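Side-chain contacts in reticulocyte binding protein (Streptococcus agalactiae COH1, PDB 3FAW), which is a cell-wall-anchored pullulanase that probably hydrolyses alpha-1,6-glycosidic links in pullulan and related branched glucans: residues 302-307 and 677-682; 604-609 and 749-754; 695-700 and 776-781; 801-804 and 808-811. One frame throughout, in Å; residues are numbered along the deposited sequence.

Interaction 1. Residues 302-307 and 677-682; sequences LDYLQK and AATDNN. With CA (calcium ion), chain C.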
loop_
_atom_site.group_PDB
_atom_site.type_symbol
_atom_site.label_atom_id
_atom_site.label_comp_id
_atom_site.label_asym_id
_atom_site.label_seq_id
_atom_site.Cartn_x
_atom_site.Cartn_y
_atom_site.Cartn_z
ATOM N N LEU A 302 21.915 3.248 2.578
ATOM C CA LEU A 302 21.175 4.518 2.595
ATOM C C LEU A 302 21.946 5.683 1.971
ATOM O O LEU A 302 21.336 6.631 1.472
ATOM C CB LEU A 302 20.757 4.894 4.025
ATOM C CG LEU A 302 19.757 3.970 4.730
ATOM C CD1 LEU A 302 19.555 4.412 6.192
ATOM C CD2 LEU A 302 18.424 3.909 3.992
ATOM N N ASP A 303 23.276 5.623 2.021
ATOM C CA ASP A 303 24.124 6.633 1.380
ATOM C C ASP A 303 23.801 6.763 -0.114
ATOM O O ASP A 303 23.715 7.873 -0.639
ATOM C CB ASP A 303 25.610 6.302 1.577
ATOM C CG ASP A 303 26.137 6.698 2.961
ATOM O OD1 ASP A 303 25.351 7.168 3.814
ATOM O OD2 ASP A 303 27.357 6.538 3.197
ATOM N N TYR A 304 23.609 5.627 -0.781
ATOM C CA TYR A 304 23.182 5.596 -2.184
ATOM C C TYR A 304 21.901 6.398 -2.416
ATOM O O TYR A 304 21.808 7.176 -3.370
ATOM C CB TYR A 304 22.957 4.149 -2.638
ATOM C CG TYR A 304 22.314 4.014 -4.007
ATOM C CD1 TYR A 304 23.088 4.069 -5.166
ATOM C CD2 TYR A 304 20.937 3.828 -4.140
ATOM C CE1 TYR A 304 22.510 3.946 -6.422
ATOM C CE2 TYR A 304 20.345 3.706 -5.401
ATOM C CZ TYR A 304 21.143 3.766 -6.537
ATOM O OH TYR A 304 20.588 3.647 -7.787
ATOM N N LEU A 305 20.914 6.188 -1.546
ATOM C CA LEU A 305 19.625 6.863 -1.657
ATOM C C LEU A 305 19.721 8.331 -1.246
ATOM O O LEU A 305 19.046 9.181 -1.825
ATOM C CB LEU A 305 18.564 6.140 -0.822
ATOM C CG LEU A 305 18.202 4.720 -1.271
ATOM C CD1 LEU A 305 17.217 4.088 -0.296
ATOM C CD2 LEU A 305 17.627 4.714 -2.679
ATOM N N GLN A 306 20.556 8.628 -0.251
ATOM C CA GLN A 306 20.834 10.019 0.118
ATOM C C GLN A 306 21.418 10.773 -1.082
ATOM O O GLN A 306 20.991 11.885 -1.393
ATOM C CB GLN A 306 21.795 10.093 1.309
ATOM C CG GLN A 306 22.067 11.511 1.801
ATOM C CD GLN A 306 23.028 11.570 2.982
ATOM O OE1 GLN A 306 23.761 10.615 3.261
ATOM N NE2 GLN A 306 23.034 12.703 3.676
ATOM N N LYS A 307 22.391 10.158 -1.751
ATOM C CA LYS A 307 22.999 10.743 -2.948
ATOM C C LYS A 307 21.992 10.836 -4.097
ATOM O O LYS A 307 21.928 11.851 -4.785
ATOM C CB LYS A 307 24.217 9.930 -3.393
ATOM C CG LYS A 307 25.408 9.994 -2.441
ATOM C CD LYS A 307 26.444 8.925 -2.795
ATOM C CE LYS A 307 27.710 9.043 -1.946
ATOM N NZ LYS A 307 27.521 8.553 -0.548
ATOM N N ALA A 677 24.771 -3.066 -11.800
ATOM C CA ALA A 677 24.070 -2.300 -12.830
ATOM C C ALA A 677 23.804 -0.860 -12.384
ATOM O O ALA A 677 23.829 0.060 -13.198
ATOM C CB ALA A 677 22.750 -2.992 -13.205
ATOM N N ALA A 678 23.550 -0.679 -11.088
ATOM C CA ALA A 678 23.278 0.633 -10.515
ATOM C C ALA A 678 24.533 1.480 -10.268
ATOM O O ALA A 678 24.476 2.698 -10.395
ATOM C CB ALA A 678 22.489 0.481 -9.214
ATOM N N THR A 679 25.655 0.858 -9.907
ATOM C CA THR A 679 26.825 1.618 -9.426
ATOM C C THR A 679 28.175 1.335 -10.097
ATOM O O THR A 679 29.104 2.128 -9.942
ATOM C CB THR A 679 27.032 1.402 -7.915
ATOM O OG1 THR A 679 27.240 0.007 -7.662
ATOM C CG2 THR A 679 25.829 1.892 -7.130
ATOM N N ASP A 680 28.300 0.216 -10.809
ATOM C CA ASP A 680 29.568 -0.146 -11.442
ATOM C C ASP A 680 29.690 0.518 -12.814
ATOM O O ASP A 680 29.176 0.009 -13.817
ATOM C CB ASP A 680 29.711 -1.669 -11.549
ATOM C CG ASP A 680 31.150 -2.106 -11.768
ATOM O OD1 ASP A 680 31.868 -1.445 -12.546
ATOM O OD2 ASP A 680 31.567 -3.114 -11.161
ATOM N N ASN A 681 30.383 1.656 -12.841
ATOM C CA ASN A 681 30.521 2.477 -14.047
ATOM C C ASN A 681 31.221 1.750 -15.194
ATOM O O ASN A 681 30.816 1.878 -16.346
ATOM C CB ASN A 681 31.287 3.773 -13.738
ATOM C CG ASN A 681 30.585 4.645 -12.702
ATOM O OD1 ASN A 681 29.360 4.762 -12.692
ATOM N ND2 ASN A 681 31.369 5.270 -11.830
ATOM N N ASN A 682 32.271 0.999 -14.872
ATOM C CA ASN A 682 33.068 0.297 -15.885
ATOM C C ASN A 682 32.332 -0.878 -16.534
ATOM O O ASN A 682 32.326 -1.003 -17.758
ATOM C CB ASN A 682 34.391 -0.200 -15.288
ATOM C CG ASN A 682 35.369 0.929 -14.983
ATOM O OD1 ASN A 682 35.090 2.109 -15.226
ATOM N ND2 ASN A 682 36.528 0.565 -14.441
HETATM CA CA CA C . 22.409 14.078 -5.220
HETATM O O HOH W 1 21.319 14.269 -3.103
HETATM O O HOH W 2 23.707 12.884 -6.904
HETATM O O HOH W 3 21.417 16.264 -5.313
HETATM O O HOH W 4 20.270 14.002 -6.717
#
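With CG anti to the backbone N (chi1 171°), the ring of Y304 is sent out from helix 302-308 toward the last turn of helix 675-679, where A678 and T679 receive it. T679 has chi1 60°, which sets OG1 between its backbone N and carbonyl carbon and turns the methyl CG2 to the tyrosine. CG2 of T679 approaches the ring at a slant, 4.0 Å from Y304 CE1 and about as far from CD1. The methyl of A678 meets the phenol end, CB standing 4.0 Å from Y304 OH. Neither approach is polar. The hydroxyl of Y304 is hydrogen-bonded to E622, T679 OG1 to the backbone oxygen of W675, and the W675 ring meets that of Y304 edge-to-face. Helix 302-308 leads into the second strand of the TIM barrel, 312-315, whereas helix 675-679 comes after the eighth, so the tyrosine ties an early part of the catalytic domain to a late one. Near the C-terminal end of the short helix, K307 O binds a calcium ion at 2.3 Å, with four waters completing the ligands seen; water 1 also donates to Q306 O at 3.0 Å. The link between the helices is therefore small and apolar, two methyls on a ring, with both hydroxyls engaged by partners outside the two segments; the bond to E622 and the W675 ring probably help to hold the Y304 ring in place.

Interaction 2. Residues 604-609 and 749-754; sequences GNVMIL and YAVFVN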
loop_
_atom_site.group_PDB
_atom_site.type_symbol
_atom_site.label_atom_id
_atom_site.label_comp_id
_atom_site.label_asym_id
_atom_site.label_seq_id
_atom_site.Cartn_x
_atom_site.Cartn_y
_atom_site.Cartn_z
ATOM N N GLY A 604 11.041 9.040 -20.015
ATOM C CA GLY A 604 10.008 8.793 -19.009
ATOM C C GLY A 604 10.314 9.422 -17.662
ATOM O O GLY A 604 9.438 10.024 -17.042
ATOM N N ASN A 605 11.562 9.283 -17.211
ATOM C CA ASN A 605 11.994 9.854 -15.934
ATOM C C ASN A 605 12.019 11.381 -15.961
ATOM O O ASN A 605 11.696 12.025 -14.963
ATOM C CB ASN A 605 13.368 9.305 -15.522
ATOM C CG ASN A 605 13.315 7.844 -15.082
ATOM O OD1 ASN A 605 12.256 7.203 -15.100
ATOM N ND2 ASN A 605 14.468 7.309 -14.683
ATOM N N VAL A 606 12.400 11.958 -17.098
ATOM C CA VAL A 606 12.340 13.409 -17.278
ATOM C C VAL A 606 10.918 13.925 -17.067
ATOM O O VAL A 606 10.702 14.889 -16.327
ATOM C CB VAL A 606 12.817 13.837 -18.682
ATOM C CG1 VAL A 606 12.437 15.283 -18.957
ATOM C CG2 VAL A 606 14.317 13.642 -18.823
ATOM N N MET A 607 9.953 13.270 -17.708
ATOM C CA MET A 607 8.566 13.725 -17.677
ATOM C C MET A 607 7.952 13.634 -16.273
ATOM O O MET A 607 7.286 14.569 -15.832
ATOM C CB MET A 607 7.728 12.962 -18.714
ATOM C CG MET A 607 8.156 13.275 -20.146
ATOM S SD MET A 607 7.122 12.555 -21.427
ATOM C CE MET A 607 7.290 10.815 -21.053
ATOM N N ILE A 608 8.201 12.535 -15.564
ATOM C CA ILE A 608 7.712 12.385 -14.186
ATOM C C ILE A 608 8.324 13.432 -13.246
ATOM O O ILE A 608 7.625 14.015 -12.416
ATOM C CB ILE A 608 7.982 10.957 -13.622
ATOM C CG1 ILE A 608 7.133 9.918 -14.357
ATOM C CG2 ILE A 608 7.690 10.894 -12.112
ATOM C CD1 ILE A 608 5.609 10.110 -14.226
ATOM N N LEU A 609 9.624 13.680 -13.395
ATOM C CA LEU A 609 10.344 14.555 -12.471
ATOM C C LEU A 609 10.238 16.056 -12.793
ATOM O O LEU A 609 10.763 16.886 -12.041
ATOM C CB LEU A 609 11.801 14.114 -12.364
ATOM C CG LEU A 609 11.952 12.789 -11.605
ATOM C CD1 LEU A 609 13.318 12.174 -11.842
ATOM C CD2 LEU A 609 11.696 12.989 -10.104
ATOM N N TYR A 749 11.886 27.915 -16.718
ATOM C CA TYR A 749 12.385 26.594 -17.123
ATOM C C TYR A 749 11.528 26.011 -18.249
ATOM O O TYR A 749 10.305 25.945 -18.125
ATOM C CB TYR A 749 12.378 25.625 -15.935
ATOM C CG TYR A 749 13.358 25.980 -14.837
ATOM C CD1 TYR A 749 14.603 25.363 -14.760
ATOM C CD2 TYR A 749 13.037 26.931 -13.874
ATOM C CE1 TYR A 749 15.509 25.692 -13.752
ATOM C CE2 TYR A 749 13.936 27.267 -12.863
ATOM C CZ TYR A 749 15.168 26.643 -12.807
ATOM O OH TYR A 749 16.059 26.973 -11.806
ATOM N N ALA A 750 12.170 25.585 -19.339
ATOM C CA ALA A 750 11.465 24.966 -20.471
ATOM C C ALA A 750 11.953 23.539 -20.697
ATOM O O ALA A 750 13.156 23.310 -20.827
ATOM C CB ALA A 750 11.659 25.789 -21.735
ATOM N N VAL A 751 11.012 22.596 -20.754
ATOM C CA VAL A 751 11.312 21.172 -20.946
ATOM C C VAL A 751 10.868 20.711 -22.336
ATOM O O VAL A 751 9.716 20.913 -22.720
ATOM C CB VAL A 751 10.581 20.293 -19.897
ATOM C CG1 VAL A 751 11.029 18.831 -20.015
ATOM C CG2 VAL A 751 10.817 20.821 -18.485
ATOM N N PHE A 752 11.788 20.092 -23.074
ATOM C CA PHE A 752 11.519 19.559 -24.411
ATOM C C PHE A 752 11.753 18.053 -24.419
ATOM O O PHE A 752 12.819 17.597 -24.011
ATOM C CB PHE A 752 12.449 20.203 -25.442
ATOM C CG PHE A 752 12.355 21.706 -25.505
ATOM C CD1 PHE A 752 11.542 22.325 -26.444
ATOM C CD2 PHE A 752 13.097 22.499 -24.641
ATOM C CE1 PHE A 752 11.459 23.705 -26.511
ATOM C CE2 PHE A 752 13.018 23.877 -24.700
ATOM C CZ PHE A 752 12.199 24.481 -25.638
ATOM N N VAL A 753 10.763 17.287 -24.877
ATOM C CA VAL A 753 10.893 15.826 -25.001
ATOM C C VAL A 753 10.545 15.371 -26.416
ATOM O O VAL A 753 9.367 15.331 -26.787
ATOM C CB VAL A 753 9.972 15.082 -24.001
ATOM C CG1 VAL A 753 10.015 13.576 -24.244
ATOM C CG2 VAL A 753 10.370 15.402 -22.560
ATOM N N ASN A 754 11.568 15.056 -27.208
ATOM C CA ASN A 754 11.366 14.414 -28.503
ATOM C C ASN A 754 11.417 12.895 -28.337
ATOM O O ASN A 754 12.497 12.304 -28.294
ATOM C CB ASN A 754 12.407 14.870 -29.533
ATOM C CG ASN A 754 12.143 14.299 -30.929
ATOM O OD1 ASN A 754 11.087 13.720 -31.185
ATOM N ND2 ASN A 754 13.104 14.467 -31.834
#
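N754 ND2, one residue beyond the V753 that packs on M607, is gripped by the backbone oxygens of I803 and K758, with a weak third bond to D804 O. OD1 of the same amide takes the backbone N of D756, so the end of strand 748-754 is pinned by its side chain. Just before it, V751 and V753 turn their side chains to helix 590-609, while F752 points away from the helix. V606 enters from the helix with CG1 anti to its N (chi1 167°), the branch that does the touching: this methyl lies 4.0 Å from V751 CG1 and 4.2 Å from V753 CG2, and the valine side chains pass one another head to tail. M607 runs across V753 at about a right angle. Its CG is 3.9 Å from V753 CG2, and the extended chi2 (-174°) carries SD on to lie 4.2 Å from V753 CG1, so the two methyls of V753 meet different parts of one thioether chain. Segments 604-609 and 749-754 run roughly antiparallel, at 150°, with their axes 9.6 Å apart at closest. Y693 and L697 of helix 685-703 and A808 of strand 807-813 also touch V606. Helix 590-609 precedes the last strand of the TIM barrel, and strand 748-754 is part of the C-terminal beta domain, so this is a seam between domains. Across it no hydrogen bond joins the two segments: their hold on each other is dispersive and hydrophobic, made by buried aliphatic groups, and the polar grip on N754 lies to one side.

Interaction 3. Residues 695-700 and 776-781; sequences AGLITL and VIVDAD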
loop_
_atom_site.group_PDB
_atom_site.type_symbol
_atom_site.label_atom_id
_atom_site.label_comp_id
_atom_site.label_asym_id
_atom_site.label_seq_id
_atom_site.Cartn_x
_atom_site.Cartn_y
_atom_site.Cartn_z
ATOM N N ALA A 695 19.437 10.808 -11.086
ATOM C CA ALA A 695 19.917 11.563 -9.918
ATOM C C ALA A 695 19.933 13.075 -10.171
ATOM O O ALA A 695 19.535 13.857 -9.309
ATOM C CB ALA A 695 21.305 11.087 -9.514
ATOM N N GLY A 696 20.396 13.475 -11.355
ATOM C CA GLY A 696 20.410 14.883 -11.762
ATOM C C GLY A 696 19.033 15.493 -11.988
ATOM O O GLY A 696 18.832 16.687 -11.765
ATOM N N LEU A 697 18.089 14.679 -12.452
ATOM C CA LEU A 697 16.703 15.115 -12.613
ATOM C C LEU A 697 16.039 15.359 -11.253
ATOM O O LEU A 697 15.205 16.252 -11.121
ATOM C CB LEU A 697 15.897 14.087 -13.421
ATOM C CG LEU A 697 16.216 13.999 -14.915
ATOM C CD1 LEU A 697 15.522 12.801 -15.554
ATOM C CD2 LEU A 697 15.829 15.297 -15.626
ATOM N N ILE A 698 16.413 14.575 -10.245
ATOM C CA ILE A 698 15.896 14.784 -8.891
ATOM C C ILE A 698 16.422 16.102 -8.307
ATOM O O ILE A 698 15.667 16.849 -7.687
ATOM C CB ILE A 698 16.222 13.609 -7.943
ATOM C CG1 ILE A 698 15.482 12.340 -8.386
ATOM C CG2 ILE A 698 15.815 13.959 -6.498
ATOM C CD1 ILE A 698 15.994 11.069 -7.734
ATOM N N THR A 699 17.708 16.382 -8.519
ATOM C CA THR A 699 18.315 17.641 -8.074
ATOM C C THR A 699 17.603 18.836 -8.705
ATOM O O THR A 699 17.208 19.769 -8.006
ATOM C CB THR A 699 19.813 17.709 -8.431
ATOM O OG1 THR A 699 20.497 16.591 -7.856
ATOM C CG2 THR A 699 20.447 19.014 -7.928
ATOM N N LEU A 700 17.441 18.799 -10.025
ATOM C CA LEU A 700 16.693 19.833 -10.742
ATOM C C LEU A 700 15.323 20.069 -10.102
ATOM O O LEU A 700 14.972 21.203 -9.769
ATOM C CB LEU A 700 16.527 19.452 -12.217
ATOM C CG LEU A 700 15.663 20.366 -13.091
ATOM C CD1 LEU A 700 16.125 21.818 -13.006
ATOM C CD2 LEU A 700 15.661 19.877 -14.534
ATOM N N VAL A 776 21.398 25.529 -21.341
ATOM C CA VAL A 776 20.974 24.127 -21.351
ATOM C C VAL A 776 21.489 23.419 -20.099
ATOM O O VAL A 776 22.703 23.318 -19.903
ATOM C CB VAL A 776 21.503 23.377 -22.594
ATOM C CG1 VAL A 776 20.993 21.929 -22.604
ATOM C CG2 VAL A 776 21.093 24.104 -23.867
ATOM N N ILE A 777 20.571 22.938 -19.256
ATOM C CA ILE A 777 20.950 22.204 -18.035
ATOM C C ILE A 777 20.649 20.694 -18.097
ATOM O O ILE A 777 21.187 19.917 -17.301
ATOM C CB ILE A 777 20.342 22.843 -16.762
ATOM C CG1 ILE A 777 18.813 22.786 -16.775
ATOM C CG2 ILE A 777 20.826 24.287 -16.628
ATOM C CD1 ILE A 777 18.201 23.102 -15.432
ATOM N N VAL A 778 19.796 20.288 -19.037
ATOM C CA VAL A 778 19.599 18.870 -19.348
ATOM C C VAL A 778 19.759 18.670 -20.852
ATOM O O VAL A 778 19.160 19.397 -21.647
ATOM C CB VAL A 778 18.202 18.357 -18.906
ATOM C CG1 VAL A 778 18.009 16.889 -19.291
ATOM C CG2 VAL A 778 18.014 18.540 -17.415
ATOM N N ASP A 779 20.576 17.694 -21.237
ATOM C CA ASP A 779 20.731 17.339 -22.650
ATOM C C ASP A 779 20.635 15.819 -22.817
ATOM O O ASP A 779 20.111 15.138 -21.936
ATOM C CB ASP A 779 22.026 17.948 -23.230
ATOM C CG ASP A 779 23.289 17.221 -22.796
ATOM O OD1 ASP A 779 23.224 16.307 -21.951
ATOM O OD2 ASP A 779 24.369 17.574 -23.321
ATOM N N ALA A 780 21.122 15.293 -23.940
ATOM C CA ALA A 780 21.042 13.856 -24.220
ATOM C C ALA A 780 21.921 12.998 -23.299
ATOM O O ALA A 780 21.628 11.816 -23.082
ATOM C CB ALA A 780 21.397 13.591 -25.681
ATOM N N ASP A 781 22.992 13.589 -22.763
ATOM C CA ASP A 781 23.983 12.846 -21.973
ATOM C C ASP A 781 23.884 13.037 -20.460
ATOM O O ASP A 781 24.207 12.122 -19.695
ATOM C CB ASP A 781 25.396 13.234 -22.412
ATOM C CG ASP A 781 25.731 12.755 -23.808
ATOM O OD1 ASP A 781 25.211 11.700 -24.231
ATOM O OD2 ASP A 781 26.531 13.435 -24.478
#
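L700 and I777 cross at about a right angle, their terminal methyls pressed together: L700 CD1 and I777 CD1 stand 3.4 Å apart, tighter than usual van der Waals contact. The other branch of the leucine, CD2, reaches V778 at a slant and lies 4.0 Å from CG2. One leucine fork thus serves two neighbouring residues, CG being held anti to the backbone N (chi1 175°) to aim it at the strand. L697, a turn earlier in helix 685-703, adds a looser touch of CD2 on the same V778 CG2 at 4.3 Å. Consecutive strand residues normally point to opposite sides, yet I777 and V778 both point toward the helix. A classic beta bulge explains this: both face V810 of strand 807-813, and I777 has a near-helical psi of -17°. The bulge lies on an edge strand of the five-stranded sheet of the C-terminal beta domain, covered here by the helix. L697 also packs on N605, V606 and L609 of helix 590-609. Past the strand, D779 OD1 accepts from D781 N at 2.8 Å in an Asx turn, met from above the carboxylate plane, while D781 forms a salt bridge with K689.

Interaction 4. Residues 801-804 and 808-811; sequences LLID and AIVI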
loop_
_atom_site.group_PDB
_atom_site.type_symbol
_atom_site.label_atom_id
_atom_site.label_comp_id
_atom_site.label_asym_id
_atom_site.label_seq_id
_atom_site.Cartn_x
_atom_site.Cartn_y
_atom_site.Cartn_z
ATOM N N LEU A 801 14.141 25.226 -32.122
ATOM C CA LEU A 801 15.135 24.270 -31.637
ATOM C C LEU A 801 15.063 23.009 -32.492
ATOM O O LEU A 801 13.975 22.508 -32.760
ATOM C CB LEU A 801 14.846 23.904 -30.176
ATOM C CG LEU A 801 15.501 24.752 -29.083
ATOM C CD1 LEU A 801 15.293 26.239 -29.313
ATOM C CD2 LEU A 801 14.966 24.334 -27.725
ATOM N N LEU A 802 16.218 22.510 -32.926
ATOM C CA LEU A 802 16.302 21.224 -33.612
ATOM C C LEU A 802 16.785 20.179 -32.615
ATOM O O LEU A 802 17.914 20.260 -32.121
ATOM C CB LEU A 802 17.257 21.302 -34.806
ATOM C CG LEU A 802 17.488 20.016 -35.609
ATOM C CD1 LEU A 802 16.168 19.434 -36.121
ATOM C CD2 LEU A 802 18.439 20.288 -36.767
ATOM N N ILE A 803 15.932 19.200 -32.326
ATOM C CA ILE A 803 16.212 18.215 -31.286
ATOM C C ILE A 803 16.362 16.814 -31.870
ATOM O O ILE A 803 15.534 16.373 -32.670
ATOM C CB ILE A 803 15.108 18.214 -30.206
ATOM C CG1 ILE A 803 14.967 19.614 -29.596
ATOM C CG2 ILE A 803 15.422 17.180 -29.117
ATOM C CD1 ILE A 803 13.876 19.721 -28.562
ATOM N N ASP A 804 17.430 16.128 -31.460
ATOM C CA ASP A 804 17.711 14.754 -31.888
ATOM C C ASP A 804 16.598 13.789 -31.467
ATOM O O ASP A 804 15.887 14.045 -30.497
ATOM C CB ASP A 804 19.032 14.262 -31.275
ATOM C CG ASP A 804 20.266 14.725 -32.043
ATOM O OD1 ASP A 804 20.212 15.748 -32.762
ATOM O OD2 ASP A 804 21.311 14.052 -31.905
ATOM N N ALA A 808 15.852 14.439 -24.500
ATOM C CA ALA A 808 15.201 15.430 -23.642
ATOM C C ALA A 808 16.127 16.625 -23.447
ATOM O O ALA A 808 17.305 16.450 -23.143
ATOM C CB ALA A 808 14.836 14.811 -22.292
ATOM N N ILE A 809 15.594 17.831 -23.633
ATOM C CA ILE A 809 16.352 19.062 -23.406
ATOM C C ILE A 809 15.628 19.972 -22.410
ATOM O O ILE A 809 14.435 20.228 -22.555
ATOM C CB ILE A 809 16.582 19.858 -24.717
ATOM C CG1 ILE A 809 17.161 18.965 -25.823
ATOM C CG2 ILE A 809 17.525 21.026 -24.466
ATOM C CD1 ILE A 809 18.559 18.467 -25.547
ATOM N N VAL A 810 16.350 20.459 -21.403
ATOM C CA VAL A 810 15.801 21.465 -20.491
ATOM C C VAL A 810 16.658 22.727 -20.543
ATOM O O VAL A 810 17.881 22.663 -20.381
ATOM C CB VAL A 810 15.696 20.970 -19.030
ATOM C CG1 VAL A 810 15.150 22.079 -18.132
ATOM C CG2 VAL A 810 14.806 19.737 -18.940
ATOM N N ILE A 811 16.002 23.862 -20.782
ATOM C CA ILE A 811 16.662 25.168 -20.809
ATOM C C ILE A 811 16.189 26.019 -19.629
ATOM O O ILE A 811 15.014 25.989 -19.267
ATOM C CB ILE A 811 16.374 25.929 -22.126
ATOM C CG1 ILE A 811 16.746 25.072 -23.340
ATOM C CG2 ILE A 811 17.155 27.233 -22.167
ATOM C CD1 ILE A 811 16.518 25.760 -24.682
#
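L801 and I811 reach toward each other tip to tip, CD2 of the leucine 3.7 Å from CD1 of the isoleucine. The leucine gets there with chi1 at -90°, well off the staggered position, and CG on the far side from its carbonyl carbon; I811 answers with a fully extended CG1-CD1 arm (chi2 -179°). One step along, I803 and I809 pass alongside in opposite directions rather than end on. Here the short branch of I803 does the touching: CG2, anti to the backbone N, sits 4.1 Å from I809 CG1. The long branch of I803, also extended, carries CD1 to the side chain of F752 on strand 748-754. I809 differs from the other two isoleucines, since its chi2 of -67° bends CD1 to D779, just past strand 775-778, while CG2 is the branch that meets V776. F752 also touches L801 and I811, flanking the contact from strand 748-754. No hydrogen bond joins the segments, and I803 and I809 have their CA atoms 7.9 Å apart, so the strands face one another through side chains instead of lying edge to edge. Strand 800-803 is the middle of a three-stranded antiparallel sheet and strand 807-813 belongs to the five-stranded one; the short turn between them makes a beta arch, and these residues form core of the two-sheet beta sandwich expected of the C-terminal domain in alpha-amylase-family enzymes.

How the interactions relate
Interactions 2, 3 and 4 form one continuous core, with centres about 10 Å (2 to 3 and 2 to 4) and about 12 Å (3 to 4) apart. Helices 590-609 and 685-703 join 2 to 3, where L609 CD1 lies 3.6 Å from L697 CB. Strand 807-813 joins 4 to both others: it pairs with 748-754, as in F752 N to I809 O at 2.7 Å, and with the bulged strand 775-778. Thus 2 and 3 lie on the helix-covered side of the sheet and 4 on its sandwich side. Interaction 1 stands apart, its centre about 17 Å from that of 3; the calcium held by K307 is about 10 Å from the L697 side chain.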